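PDB 5HR4: MmeI from Methylophilus methylotrophus, which binds DNA at a specific sequence as a restriction-modification enzyme and probably methylates adenine at N6, using S-adenosyl-L-methionine as methyl donor. Local coordinates for residues Ala349-Leu354 with Glu383-Leu388; Pro750-Glu755 with Arg808-Ala813; Thr792-Trp797 with Ser814-Thr819. All blocks are in the same frame, centred on the assembly; numbering follows the deposited sequence.

Contact 1: residues Ala349-Leu354 with Glu383-Leu388; sequences AFHKKL and EVLRGL
Phe350, His351 and Leu354 pack against Val384, Leu385 and Leu388 in a buried helix-helix contact of the DNA-methyltransferase domain, a Rossmann-like alpha/beta unit. Helix 344-355 leads into strand 359-361, and helix 368-388 lies in the beta-alpha-beta crossover from that strand to its parallel neighbour 409-413. The two segments run nearly antiparallel, at 155° between their directions. Their axes stay 11.0 Å apart, so the meeting is made by side-chain ends rather than by backbones.

Val384 stands at the centre of the packing, and its two methyls go separate ways. CG1 lies over one face of the His351 imidazole in a CH-pi contact, 4.2 Å from the ring centroid and displaced toward the rim. CG2 comes instead to the edge of the Phe350 ring, near its plane, 3.8 Å from CE2, and also faces Leu354 CD1 at 4.3 Å. Phe350 is further hemmed in by Leu354 CG of its own helix, which sits over a face of the phenyl ring. Phe337 of helix 318-340 also touches Val384, so a third helix closes over this packing.

His351 holds its CG anti to the backbone N (chi1 -154°), which swings the imidazole across to helix 368-388. There NE2 is hydrogen-bonded to Glu381, just ahead of the segment, giving the buried ring a polar partner and fixing its rotation. Leucines meet the ring obliquely: ND1 lies near Leu388 CD1, and Leu385 CD2 comes to within 4.0 Å of His351 CE1.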
loop_
_atom_site.group_PDB
_atom_site.type_symbol
_atom_site.label_atom_id
_atom_site.label_comp_id
_atom_site.label_asym_id
_atom_site.label_seq_id
_atom_site.Cartn_x
_atom_site.Cartn_y
_atom_site.Cartn_z
ATOM N N ALA A 349 28.292 27.451 -3.316
ATOM C CA ALA A 349 27.474 26.980 -4.425
ATOM C C ALA A 349 26.573 25.832 -3.978
ATOM O O ALA A 349 25.414 25.738 -4.409
ATOM C CB ALA A 349 28.365 26.563 -5.598
ATOM N N PHE A 350 27.079 24.978 -3.076
ATOM C CA PHE A 350 26.282 23.872 -2.548
ATOM C C PHE A 350 25.087 24.375 -1.750
ATOM O O PHE A 350 23.998 23.789 -1.821
ATOM C CB PHE A 350 27.156 22.968 -1.686
ATOM C CG PHE A 350 26.451 21.748 -1.159
ATOM C CD1 PHE A 350 26.136 20.695 -2.000
ATOM C CD2 PHE A 350 26.135 21.641 0.190
ATOM C CE1 PHE A 350 25.506 19.563 -1.515
ATOM C CE2 PHE A 350 25.497 20.506 0.690
ATOM C CZ PHE A 350 25.183 19.468 -0.162
ATOM N N HIS A 351 25.258 25.462 -0.993
ATOM C CA HIS A 351 24.112 26.001 -0.270
ATOM C C HIS A 351 23.038 26.487 -1.233
ATOM O O HIS A 351 21.858 26.135 -1.090
ATOM C CB HIS A 351 24.517 27.138 0.655
ATOM C CG HIS A 351 23.597 27.296 1.822
ATOM N ND1 HIS A 351 23.788 28.238 2.811
ATOM C CD2 HIS A 351 22.488 26.601 2.172
ATOM C CE1 HIS A 351 22.838 28.117 3.720
ATOM N NE2 HIS A 351 22.036 27.129 3.356
ATOM N N LYS A 352 23.428 27.319 -2.207
ATOM C CA LYS A 352 22.460 27.830 -3.172
ATOM C C LYS A 352 21.765 26.691 -3.895
ATOM O O LYS A 352 20.566 26.788 -4.186
ATOM C CB LYS A 352 23.137 28.769 -4.176
ATOM N N LYS A 353 22.482 25.591 -4.154
ATOM C CA LYS A 353 21.830 24.424 -4.740
ATOM C C LYS A 353 20.790 23.833 -3.793
ATOM O O LYS A 353 19.716 23.416 -4.236
ATOM C CB LYS A 353 22.850 23.352 -5.133
ATOM C CG LYS A 353 22.257 22.315 -6.097
ATOM C CD LYS A 353 22.566 20.874 -5.689
ATOM C CE LYS A 353 23.862 20.374 -6.306
ATOM N NZ LYS A 353 24.120 18.937 -5.999
ATOM N N LEU A 354 21.082 23.793 -2.486
ATOM C CA LEU A 354 20.088 23.293 -1.541
ATOM C C LEU A 354 18.867 24.203 -1.491
ATOM O O LEU A 354 17.733 23.719 -1.451
ATOM C CB LEU A 354 20.696 23.116 -0.144
ATOM C CG LEU A 354 21.741 21.991 0.025
ATOM C CD1 LEU A 354 22.316 21.925 1.432
ATOM C CD2 LEU A 354 21.159 20.641 -0.326
ATOM N N GLU A 383 25.194 21.593 9.279
ATOM C CA GLU A 383 26.592 21.290 9.020
ATOM C C GLU A 383 27.158 22.193 7.935
ATOM O O GLU A 383 28.351 22.518 7.963
ATOM C CB GLU A 383 26.747 19.809 8.644
ATOM C CG GLU A 383 26.275 18.831 9.734
ATOM C CD GLU A 383 26.758 19.226 11.141
ATOM O OE1 GLU A 383 27.948 19.577 11.312
ATOM O OE2 GLU A 383 25.950 19.193 12.091
ATOM N N VAL A 384 26.321 22.631 6.986
ATOM C CA VAL A 384 26.801 23.559 5.959
ATOM C C VAL A 384 27.199 24.883 6.592
ATOM O O VAL A 384 28.292 25.408 6.349
ATOM C CB VAL A 384 25.745 23.756 4.857
ATOM C CG1 VAL A 384 26.052 25.022 4.070
ATOM C CG2 VAL A 384 25.704 22.539 3.936
ATOM N N LEU A 385 26.316 25.446 7.419
ATOM C CA LEU A 385 26.661 26.674 8.129
ATOM C C LEU A 385 27.818 26.459 9.098
ATOM O O LEU A 385 28.597 27.391 9.328
ATOM C CB LEU A 385 25.432 27.231 8.845
ATOM C CG LEU A 385 24.449 27.660 7.751
ATOM C CD1 LEU A 385 23.038 28.094 8.247
ATOM C CD2 LEU A 385 25.108 28.758 6.951
ATOM N N ARG A 386 27.959 25.251 9.664
ATOM C CA ARG A 386 29.145 24.957 10.475
ATOM C C ARG A 386 30.395 25.079 9.623
ATOM O O ARG A 386 31.367 25.737 10.015
ATOM C CB ARG A 386 29.042 23.559 11.102
ATOM C CG ARG A 386 30.190 23.157 12.059
ATOM C CD ARG A 386 29.653 22.763 13.456
ATOM N NE ARG A 386 28.568 21.772 13.394
ATOM C CZ ARG A 386 27.672 21.560 14.359
ATOM N NH1 ARG A 386 27.705 22.273 15.476
ATOM N NH2 ARG A 386 26.731 20.633 14.210
ATOM N N GLY A 387 30.345 24.522 8.416
ATOM C CA GLY A 387 31.407 24.659 7.444
ATOM C C GLY A 387 31.726 26.099 7.121
ATOM O O GLY A 387 32.837 26.568 7.388
ATOM N N LEU A 388 30.746 26.815 6.566
ATOM C CA LEU A 388 30.962 28.167 6.061
ATOM C C LEU A 388 31.516 29.137 7.106
ATOM O O LEU A 388 32.138 30.132 6.717
ATOM C CB LEU A 388 29.643 28.704 5.495
ATOM C CG LEU A 388 29.250 28.148 4.121
ATOM C CD1 LEU A 388 28.003 28.846 3.586
ATOM C CD2 LEU A 388 30.411 28.253 3.132
#

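Contact 2: residues Pro750-Glu755 with Arg808-Ala813; sequences PETSSE and RYRYSA. With nucleotides of chain C; nucleotides of chain B.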
loop_
_atom_site.group_PDB
_atom_site.type_symbol
_atom_site.label_atom_id
_atom_site.label_comp_id
_atom_site.label_asym_id
_atom_site.label_seq_id
_atom_site.Cartn_x
_atom_site.Cartn_y
_atom_site.Cartn_z
ATOM N N PRO A 750 -4.649 -25.762 -6.007
ATOM C CA PRO A 750 -5.197 -24.709 -5.142
ATOM C C PRO A 750 -4.856 -23.315 -5.650
ATOM O O PRO A 750 -3.778 -23.077 -6.198
ATOM C CB PRO A 750 -4.527 -24.982 -3.791
ATOM C CG PRO A 750 -4.266 -26.457 -3.814
ATOM C CD PRO A 750 -3.876 -26.750 -5.243
ATOM N N GLU A 751 -5.775 -22.371 -5.422
ATOM C CA GLU A 751 -5.592 -21.044 -5.995
ATOM C C GLU A 751 -4.662 -20.175 -5.149
ATOM O O GLU A 751 -3.734 -19.559 -5.680
ATOM C CB GLU A 751 -6.944 -20.366 -6.183
ATOM C CG GLU A 751 -6.895 -19.116 -7.050
ATOM C CD GLU A 751 -7.546 -17.928 -6.375
ATOM O OE1 GLU A 751 -7.472 -17.843 -5.124
ATOM O OE2 GLU A 751 -8.130 -17.088 -7.091
ATOM N N THR A 752 -4.875 -20.130 -3.835
ATOM C CA THR A 752 -4.181 -19.210 -2.939
ATOM C C THR A 752 -3.573 -20.012 -1.798
ATOM O O THR A 752 -4.306 -20.693 -1.073
ATOM C CB THR A 752 -5.164 -18.165 -2.415
ATOM O OG1 THR A 752 -5.797 -17.536 -3.535
ATOM C CG2 THR A 752 -4.489 -17.114 -1.569
ATOM N N SER A 753 -2.245 -19.933 -1.630
ATOM C CA SER A 753 -1.547 -20.873 -0.747
ATOM C C SER A 753 -0.156 -20.354 -0.397
ATOM O O SER A 753 0.442 -19.569 -1.138
ATOM C CB SER A 753 -1.432 -22.258 -1.376
ATOM O OG SER A 753 -0.705 -22.195 -2.593
ATOM N N SER A 754 0.368 -20.869 0.721
ATOM C CA SER A 754 1.505 -20.268 1.424
ATOM C C SER A 754 2.765 -20.186 0.566
ATOM O O SER A 754 3.170 -21.157 -0.072
ATOM C CB SER A 754 1.800 -21.072 2.694
ATOM O OG SER A 754 2.819 -20.454 3.467
ATOM N N GLU A 755 3.406 -19.023 0.576
ATOM C CA GLU A 755 4.635 -18.901 -0.196
ATOM C C GLU A 755 5.800 -19.653 0.437
ATOM O O GLU A 755 6.823 -19.835 -0.231
ATOM C CB GLU A 755 4.998 -17.420 -0.408
ATOM C CG GLU A 755 5.329 -16.603 0.848
ATOM C CD GLU A 755 4.117 -16.271 1.728
ATOM O OE1 GLU A 755 3.073 -16.953 1.635
ATOM O OE2 GLU A 755 4.220 -15.330 2.539
ATOM N N ARG A 808 1.284 -14.555 -0.516
ATOM C CA ARG A 808 1.015 -15.959 -0.807
ATOM C C ARG A 808 0.946 -16.168 -2.312
ATOM O O ARG A 808 0.577 -15.267 -3.066
ATOM C CB ARG A 808 -0.289 -16.442 -0.170
ATOM C CG ARG A 808 -0.739 -15.668 0.990
ATOM C CD ARG A 808 -0.123 -16.085 2.270
ATOM N NE ARG A 808 -0.266 -14.952 3.169
ATOM C CZ ARG A 808 0.607 -13.954 3.224
ATOM N NH1 ARG A 808 1.693 -13.995 2.456
ATOM N NH2 ARG A 808 0.409 -12.932 4.055
ATOM N N TYR A 809 1.347 -17.360 -2.754
ATOM C CA TYR A 809 1.143 -17.714 -4.146
ATOM C C TYR A 809 -0.325 -17.497 -4.488
ATOM O O TYR A 809 -1.209 -17.771 -3.674
ATOM C CB TYR A 809 1.536 -19.171 -4.397
ATOM C CG TYR A 809 2.932 -19.546 -3.982
ATOM C CD1 TYR A 809 3.960 -18.610 -4.008
ATOM C CD2 TYR A 809 3.228 -20.839 -3.558
ATOM C CE1 TYR A 809 5.240 -18.936 -3.621
ATOM C CE2 TYR A 809 4.510 -21.181 -3.172
ATOM C CZ TYR A 809 5.524 -20.223 -3.208
ATOM O OH TYR A 809 6.812 -20.548 -2.827
ATOM N N ARG A 810 -0.584 -16.964 -5.679
ATOM C CA ARG A 810 -1.927 -16.974 -6.257
ATOM C C ARG A 810 -1.807 -17.556 -7.652
ATOM O O ARG A 810 -1.172 -16.957 -8.523
ATOM C CB ARG A 810 -2.569 -15.587 -6.316
ATOM C CG ARG A 810 -3.970 -15.668 -6.902
ATOM C CD ARG A 810 -4.645 -14.320 -7.092
ATOM N NE ARG A 810 -4.801 -13.633 -5.830
ATOM C CZ ARG A 810 -4.310 -12.426 -5.601
ATOM N NH1 ARG A 810 -3.672 -11.798 -6.579
ATOM N NH2 ARG A 810 -4.478 -11.839 -4.415
ATOM N N TYR A 811 -2.409 -18.713 -7.866
ATOM C CA TYR A 811 -2.316 -19.321 -9.174
ATOM C C TYR A 811 -3.383 -18.732 -10.073
ATOM O O TYR A 811 -4.400 -18.218 -9.605
ATOM C CB TYR A 811 -2.475 -20.840 -9.073
ATOM C CG TYR A 811 -1.925 -21.564 -10.275
ATOM C CD1 TYR A 811 -2.693 -21.730 -11.413
ATOM C CD2 TYR A 811 -0.624 -22.076 -10.279
ATOM C CE1 TYR A 811 -2.190 -22.385 -12.529
ATOM C CE2 TYR A 811 -0.105 -22.731 -11.400
ATOM C CZ TYR A 811 -0.894 -22.880 -12.517
ATOM O OH TYR A 811 -0.419 -23.512 -13.640
ATOM N N SER A 812 -3.149 -18.792 -11.378
ATOM C CA SER A 812 -4.246 -18.508 -12.289
ATOM C C SER A 812 -3.913 -19.080 -13.654
ATOM O O SER A 812 -2.798 -18.889 -14.155
ATOM C CB SER A 812 -4.517 -17.015 -12.395
ATOM O OG SER A 812 -3.545 -16.433 -13.236
ATOM N N ALA A 813 -4.898 -19.751 -14.256
ATOM C CA ALA A 813 -4.684 -20.438 -15.524
ATOM C C ALA A 813 -4.173 -19.496 -16.605
ATOM O O ALA A 813 -3.247 -19.844 -17.346
ATOM C CB ALA A 813 -5.976 -21.114 -15.971
ATOM P P DG C 6 -2.815 -22.491 3.353
ATOM O OP1 DG C 6 -3.177 -23.470 4.404
ATOM O OP2 DG C 6 -1.658 -22.741 2.445
ATOM O "O5'" DG C 6 -4.033 -22.077 2.377
ATOM C "C5'" DG C 6 -5.301 -22.607 2.534
ATOM C "C4'" DG C 6 -6.363 -21.516 2.519
ATOM O "O4'" DG C 6 -5.907 -20.323 3.175
ATOM C "C3'" DG C 6 -6.899 -21.087 1.154
ATOM O "O3'" DG C 6 -8.274 -21.085 1.272
ATOM C "C2'" DG C 6 -6.381 -19.666 0.992
ATOM C "C1'" DG C 6 -6.319 -19.195 2.436
ATOM N N9 DG C 6 -5.309 -18.180 2.662
ATOM C C8 DG C 6 -3.957 -18.408 2.766
ATOM N N7 DG C 6 -3.272 -17.332 2.989
ATOM C C5 DG C 6 -4.223 -16.321 3.043
ATOM C C6 DG C 6 -4.059 -14.941 3.269
ATOM O O6 DG C 6 -3.013 -14.322 3.462
ATOM N N1 DG C 6 -5.268 -14.262 3.245
ATOM C C2 DG C 6 -6.495 -14.847 3.039
ATOM N N2 DG C 6 -7.550 -14.021 3.061
ATOM N N3 DG C 6 -6.669 -16.152 2.830
ATOM C C4 DG C 6 -5.488 -16.825 2.840
ATOM P P DC B 5 -3.815 -11.195 -10.029
ATOM O OP1 DC B 5 -2.762 -10.308 -10.585
ATOM O OP2 DC B 5 -3.514 -12.480 -9.374
ATOM O "O5'" DC B 5 -4.600 -10.363 -8.929
ATOM C "C5'" DC B 5 -5.166 -9.128 -9.249
ATOM C "C4'" DC B 5 -6.263 -8.833 -8.263
ATOM O "O4'" DC B 5 -7.279 -9.834 -8.363
ATOM C "C3'" DC B 5 -5.840 -8.931 -6.816
ATOM O "O3'" DC B 5 -5.235 -7.731 -6.431
ATOM C "C2'" DC B 5 -7.174 -9.162 -6.089
ATOM C "C1'" DC B 5 -8.061 -9.757 -7.192
ATOM N N1 DC B 5 -8.570 -11.092 -6.910
ATOM C C2 DC B 5 -9.943 -11.268 -6.734
ATOM O O2 DC B 5 -10.676 -10.281 -6.782
ATOM N N3 DC B 5 -10.426 -12.510 -6.498
ATOM C C4 DC B 5 -9.578 -13.547 -6.447
ATOM N N4 DC B 5 -10.084 -14.769 -6.216
ATOM C C5 DC B 5 -8.172 -13.376 -6.632
ATOM C C6 DC B 5 -7.722 -12.144 -6.868
ATOM P P DT C 5 1.673 -21.584 7.871
ATOM O OP1 DT C 5 1.959 -23.023 8.060
ATOM O OP2 DT C 5 2.728 -20.662 7.382
ATOM O "O5'" DT C 5 0.409 -21.445 6.883
ATOM C "C5'" DT C 5 -0.946 -21.602 7.399
ATOM C "C4'" DT C 5 -1.975 -21.138 6.384
ATOM O "O4'" DT C 5 -2.440 -19.800 6.719
ATOM C "C3'" DT C 5 -1.458 -21.007 4.958
ATOM O "O3'" DT C 5 -2.523 -21.126 4.123
ATOM C "C2'" DT C 5 -0.994 -19.559 4.943
ATOM C "C1'" DT C 5 -2.208 -18.975 5.600
ATOM N N1 DT C 5 -2.110 -17.534 6.005
ATOM C C2 DT C 5 -3.285 -16.844 6.179
ATOM O O2 DT C 5 -4.372 -17.356 6.043
ATOM N N3 DT C 5 -3.149 -15.540 6.512
ATOM C C4 DT C 5 -1.979 -14.840 6.687
ATOM O O4 DT C 5 -1.987 -13.654 7.005
ATOM C C5 DT C 5 -0.748 -15.613 6.486
ATOM C C7 DT C 5 0.615 -14.962 6.663
ATOM C C6 DT C 5 -0.881 -16.916 6.141
HETATM O O HOH W 1 -7.107 -16.846 -9.597
HETATM O O HOH W 2 -6.139 -14.561 -3.833
#
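Segments 750-755 and 808-813 pair antiparallel, with Ser753 and Tyr809 as the hydrogen-bonded pair and Thr752 and Arg810 as the non-hydrogen-bonded one; Ser753 N gives the longer bond to Tyr809 O (3.2 Å), Tyr809 N only a weak one back, and Tyr811 N reaches Glu751 O at 2.7 Å. On the face with Ser753, the Tyr809 ring lies beneath the turn that follows: Glu755 CA stands over the ring, 3.6 Å from its centroid, a CH-pi contact. The phenol end is hydrogen-bonded to Arg757 O.

Beyond the strand, Glu755 folds back to Arg808. Glu755 OE2 makes a salt bridge to Arg808 NH1 at 2.9 Å, with carboxylate and guanidinium planes only 12° apart, while Glu806 takes the same arginine by NH2. Two carboxylates thus steady a guanidinium whose NE donates to O6 of DG6 of chain C, at 2.8 Å; the methyl C7 of DT5 of chain C lies over one face. Strand 803-805 completes this small three-stranded antiparallel sheet of the target recognition domain, and O6 is a major-groove atom, so the sheet reads a base directly.

Glu751, just ahead of strand 752-753, meets a base of the other DNA strand, its OE2 accepting from N4 of DC5 of chain B at 3.2 Å. Arg810, on the Thr752 face, is extended through CD and then bent at chi3 (-61°), which turns a face of its guanidinium to C6 at the rim of that same cytosine and points NH1 at the phosphate oxygen OP2, 2.9 Å away. One water accepts from Arg810 NE and donates to Thr752 OG1; another donates to Glu751 OE2 and Tyr811 O.

Contact 3: residues Thr792-Trp797 with Ser814-Thr819; sequences TMHNCW and SLVYNT. With nucleotides of chain B.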
loop_
_atom_site.group_PDB
_atom_site.type_symbol
_atom_site.label_atom_id
_atom_site.label_comp_id
_atom_site.label_asym_id
_atom_site.label_seq_id
_atom_site.Cartn_x
_atom_site.Cartn_y
_atom_site.Cartn_z
ATOM N N THR A 792 9.912 -28.093 -10.054
ATOM C CA THR A 792 10.531 -26.830 -9.672
ATOM C C THR A 792 10.388 -25.789 -10.775
ATOM O O THR A 792 10.157 -24.606 -10.500
ATOM C CB THR A 792 12.011 -27.062 -9.354
ATOM O OG1 THR A 792 12.128 -27.752 -8.110
ATOM C CG2 THR A 792 12.773 -25.751 -9.253
ATOM N N MET A 793 10.510 -26.223 -12.033
ATOM C CA MET A 793 10.453 -25.307 -13.167
ATOM C C MET A 793 9.108 -24.604 -13.252
ATOM O O MET A 793 9.037 -23.385 -13.479
ATOM C CB MET A 793 10.732 -26.071 -14.456
ATOM C CG MET A 793 12.197 -26.271 -14.729
ATOM S SD MET A 793 13.037 -24.693 -14.957
ATOM C CE MET A 793 13.875 -25.030 -16.511
ATOM N N HIS A 794 8.020 -25.365 -13.107
ATOM C CA HIS A 794 6.702 -24.759 -13.167
ATOM C C HIS A 794 6.486 -23.831 -11.985
ATOM O O HIS A 794 6.039 -22.692 -12.160
ATOM C CB HIS A 794 5.625 -25.839 -13.214
ATOM C CG HIS A 794 4.236 -25.288 -13.212
ATOM N ND1 HIS A 794 3.758 -24.483 -14.226
ATOM C CD2 HIS A 794 3.235 -25.391 -12.306
ATOM C CE1 HIS A 794 2.517 -24.123 -13.950
ATOM N NE2 HIS A 794 2.175 -24.660 -12.793
ATOM N N ASN A 795 6.825 -24.297 -10.772
ATOM C CA ASN A 795 6.664 -23.473 -9.573
ATOM C C ASN A 795 7.544 -22.230 -9.630
ATOM O O ASN A 795 7.176 -21.167 -9.105
ATOM C CB ASN A 795 6.989 -24.277 -8.319
ATOM C CG ASN A 795 5.876 -25.221 -7.922
ATOM O OD1 ASN A 795 4.885 -24.802 -7.331
ATOM N ND2 ASN A 795 6.036 -26.506 -8.224
ATOM N N CYS A 796 8.706 -22.331 -10.258
ATOM C CA CYS A 796 9.495 -21.125 -10.460
ATOM C C CYS A 796 8.768 -20.163 -11.399
ATOM O O CYS A 796 8.781 -18.939 -11.191
ATOM C CB CYS A 796 10.875 -21.499 -10.993
ATOM S SG CYS A 796 11.772 -20.101 -11.565
ATOM N N TRP A 797 8.114 -20.704 -12.429
ATOM C CA TRP A 797 7.320 -19.870 -13.321
ATOM C C TRP A 797 6.167 -19.214 -12.566
ATOM O O TRP A 797 6.043 -17.985 -12.551
ATOM C CB TRP A 797 6.805 -20.701 -14.494
ATOM C CG TRP A 797 6.134 -19.879 -15.529
ATOM C CD1 TRP A 797 4.790 -19.807 -15.785
ATOM C CD2 TRP A 797 6.767 -18.995 -16.451
ATOM N NE1 TRP A 797 4.556 -18.944 -16.819
ATOM C CE2 TRP A 797 5.752 -18.424 -17.244
ATOM C CE3 TRP A 797 8.091 -18.636 -16.691
ATOM C CZ2 TRP A 797 6.022 -17.505 -18.253
ATOM C CZ3 TRP A 797 8.359 -17.728 -17.691
ATOM C CH2 TRP A 797 7.326 -17.173 -18.465
ATOM N N SER A 814 -4.737 -18.290 -16.701
ATOM C CA SER A 814 -4.383 -17.418 -17.815
ATOM C C SER A 814 -3.022 -16.740 -17.653
ATOM O O SER A 814 -2.441 -16.304 -18.656
ATOM C CB SER A 814 -5.465 -16.359 -18.024
ATOM O OG SER A 814 -5.456 -15.414 -16.972
ATOM N N LEU A 815 -2.490 -16.636 -16.435
ATOM C CA LEU A 815 -1.213 -15.956 -16.224
ATOM C C LEU A 815 -0.031 -16.910 -16.118
ATOM O O LEU A 815 1.059 -16.599 -16.603
ATOM C CB LEU A 815 -1.266 -15.094 -14.959
ATOM C CG LEU A 815 -1.862 -13.695 -15.082
ATOM C CD1 LEU A 815 -2.108 -13.152 -13.694
ATOM C CD2 LEU A 815 -0.923 -12.771 -15.851
ATOM N N VAL A 816 -0.222 -18.063 -15.490
ATOM C CA VAL A 816 0.851 -19.015 -15.252
ATOM C C VAL A 816 0.831 -20.097 -16.317
ATOM O O VAL A 816 1.635 -20.080 -17.256
ATOM C CB VAL A 816 0.709 -19.648 -13.860
ATOM C CG1 VAL A 816 1.932 -20.511 -13.552
ATOM C CG2 VAL A 816 0.492 -18.567 -12.816
ATOM N N TYR A 817 -0.098 -21.043 -16.155
ATOM C CA TYR A 817 -0.207 -22.214 -17.022
ATOM C C TYR A 817 -0.206 -21.844 -18.505
ATOM O O TYR A 817 0.497 -22.465 -19.311
ATOM C CB TYR A 817 -1.483 -22.972 -16.648
ATOM C CG TYR A 817 -1.702 -24.313 -17.320
ATOM C CD1 TYR A 817 -0.978 -25.431 -16.924
ATOM C CD2 TYR A 817 -2.667 -24.474 -18.314
ATOM C CE1 TYR A 817 -1.179 -26.671 -17.512
ATOM C CE2 TYR A 817 -2.873 -25.719 -18.919
ATOM C CZ TYR A 817 -2.124 -26.815 -18.508
ATOM O OH TYR A 817 -2.307 -28.066 -19.075
ATOM N N ASN A 818 -0.993 -20.837 -18.891
ATOM C CA ASN A 818 -1.154 -20.556 -20.316
ATOM C C ASN A 818 0.073 -19.903 -20.932
ATOM O O ASN A 818 0.225 -19.923 -22.159
ATOM C CB ASN A 818 -2.371 -19.659 -20.562
ATOM C CG ASN A 818 -3.668 -20.387 -20.377
ATOM O OD1 ASN A 818 -3.705 -21.617 -20.370
ATOM N ND2 ASN A 818 -4.747 -19.636 -20.228
ATOM N N THR A 819 0.935 -19.305 -20.125
ATOM C CA THR A 819 2.154 -18.700 -20.633
ATOM C C THR A 819 3.377 -19.546 -20.328
ATOM O O THR A 819 4.505 -19.099 -20.561
ATOM C CB THR A 819 2.323 -17.300 -20.051
ATOM O OG1 THR A 819 2.419 -17.396 -18.624
ATOM C CG2 THR A 819 1.121 -16.460 -20.398
ATOM P P DC B 4 -8.319 -14.388 -15.311
ATOM O OP1 DC B 4 -8.444 -13.901 -16.706
ATOM O OP2 DC B 4 -7.636 -15.672 -15.019
ATOM O "O5'" DC B 4 -7.574 -13.257 -14.512
ATOM C "C5'" DC B 4 -6.648 -13.594 -13.486
ATOM C "C4'" DC B 4 -6.610 -12.455 -12.506
ATOM O "O4'" DC B 4 -7.947 -12.239 -12.003
ATOM C "C3'" DC B 4 -5.690 -12.613 -11.309
ATOM O "O3'" DC B 4 -4.911 -11.410 -11.188
ATOM C "C2'" DC B 4 -6.658 -12.822 -10.125
ATOM C "C1'" DC B 4 -7.953 -12.182 -10.602
ATOM N N1 DC B 4 -9.216 -12.879 -10.135
ATOM C C2 DC B 4 -10.391 -12.132 -9.977
ATOM O O2 DC B 4 -10.361 -10.917 -10.196
ATOM N N3 DC B 4 -11.532 -12.762 -9.587
ATOM C C4 DC B 4 -11.526 -14.072 -9.369
ATOM N N4 DC B 4 -12.664 -14.635 -8.969
ATOM C C5 DC B 4 -10.340 -14.860 -9.521
ATOM C C6 DC B 4 -9.220 -14.231 -9.914
#
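Trp797, on helix 792-801 of the target recognition domain, plugs into a tight turn of the loop that follows strand 808-810, and Val816 and Thr819 are the residues it meets. The turn is close to a type I beta-turn, closed by Thr819 N to Val816 O at 3.1 Å. It lies in a segment whose first residue touches the DNA backbone: Ser814 OG donates to phosphate oxygen OP2 of DC4 of chain B at 2.9 Å.

The indole comes in edge first. With CG anti to the backbone N (chi1 -173°), Trp797 carries its ring away from the helix, and NE1 donates to Thr819 OG1 at 3.2 Å, the oxygen lying only 3° out of the ring plane. A second, weak bond runs from the same NE1 to Val816 O, so one N-H is shared between a hydroxyl and a carbonyl. Thr819 OG1 in turn donates to Leu815 O at 2.6 Å, reaching that oxygen from above the carbonyl plane. Indole, hydroxyl and carbonyl therefore form a short hydrogen-bonded chain that satisfies buried polar atoms of the loop. A phenylalanine in place of Trp797 would probably leave Thr819 OG1 without its N-H donor and free the turn to shift against the helix.

Val816 packs beside the N-H, against CD1 of the indole. Phe820 and, from helix 888-903, Phe896 also meet the Trp797 ring, and Phe820 stacks edge-to-face with His794. A single methyl, Val816 CG1, bridges the two helix side chains, 3.7 Å from both Trp797 CD1 and His794 CE1.

Contact 1 stands apart, in the DNA-methyltransferase domain and 53 Å from contact 2 between centres; the chain finishes it long before the other two begin. Contacts 2 and 3 share the target recognition domain, with centres only 11 Å apart. Their segments alternate along the chain: 750-755, 792-797, 808-813, then 814-819, the last two being consecutive. The join is physical too, since Ala813 O and Asn818 N lie 2.9 Å apart, a probable hydrogen bond, and Tyr811 packs on Val816. The loop leaving the base-reading sheet is thus the one held by helix 792-801, while contact 1 packs helices about 27 Å from the DNA at its nearest atom.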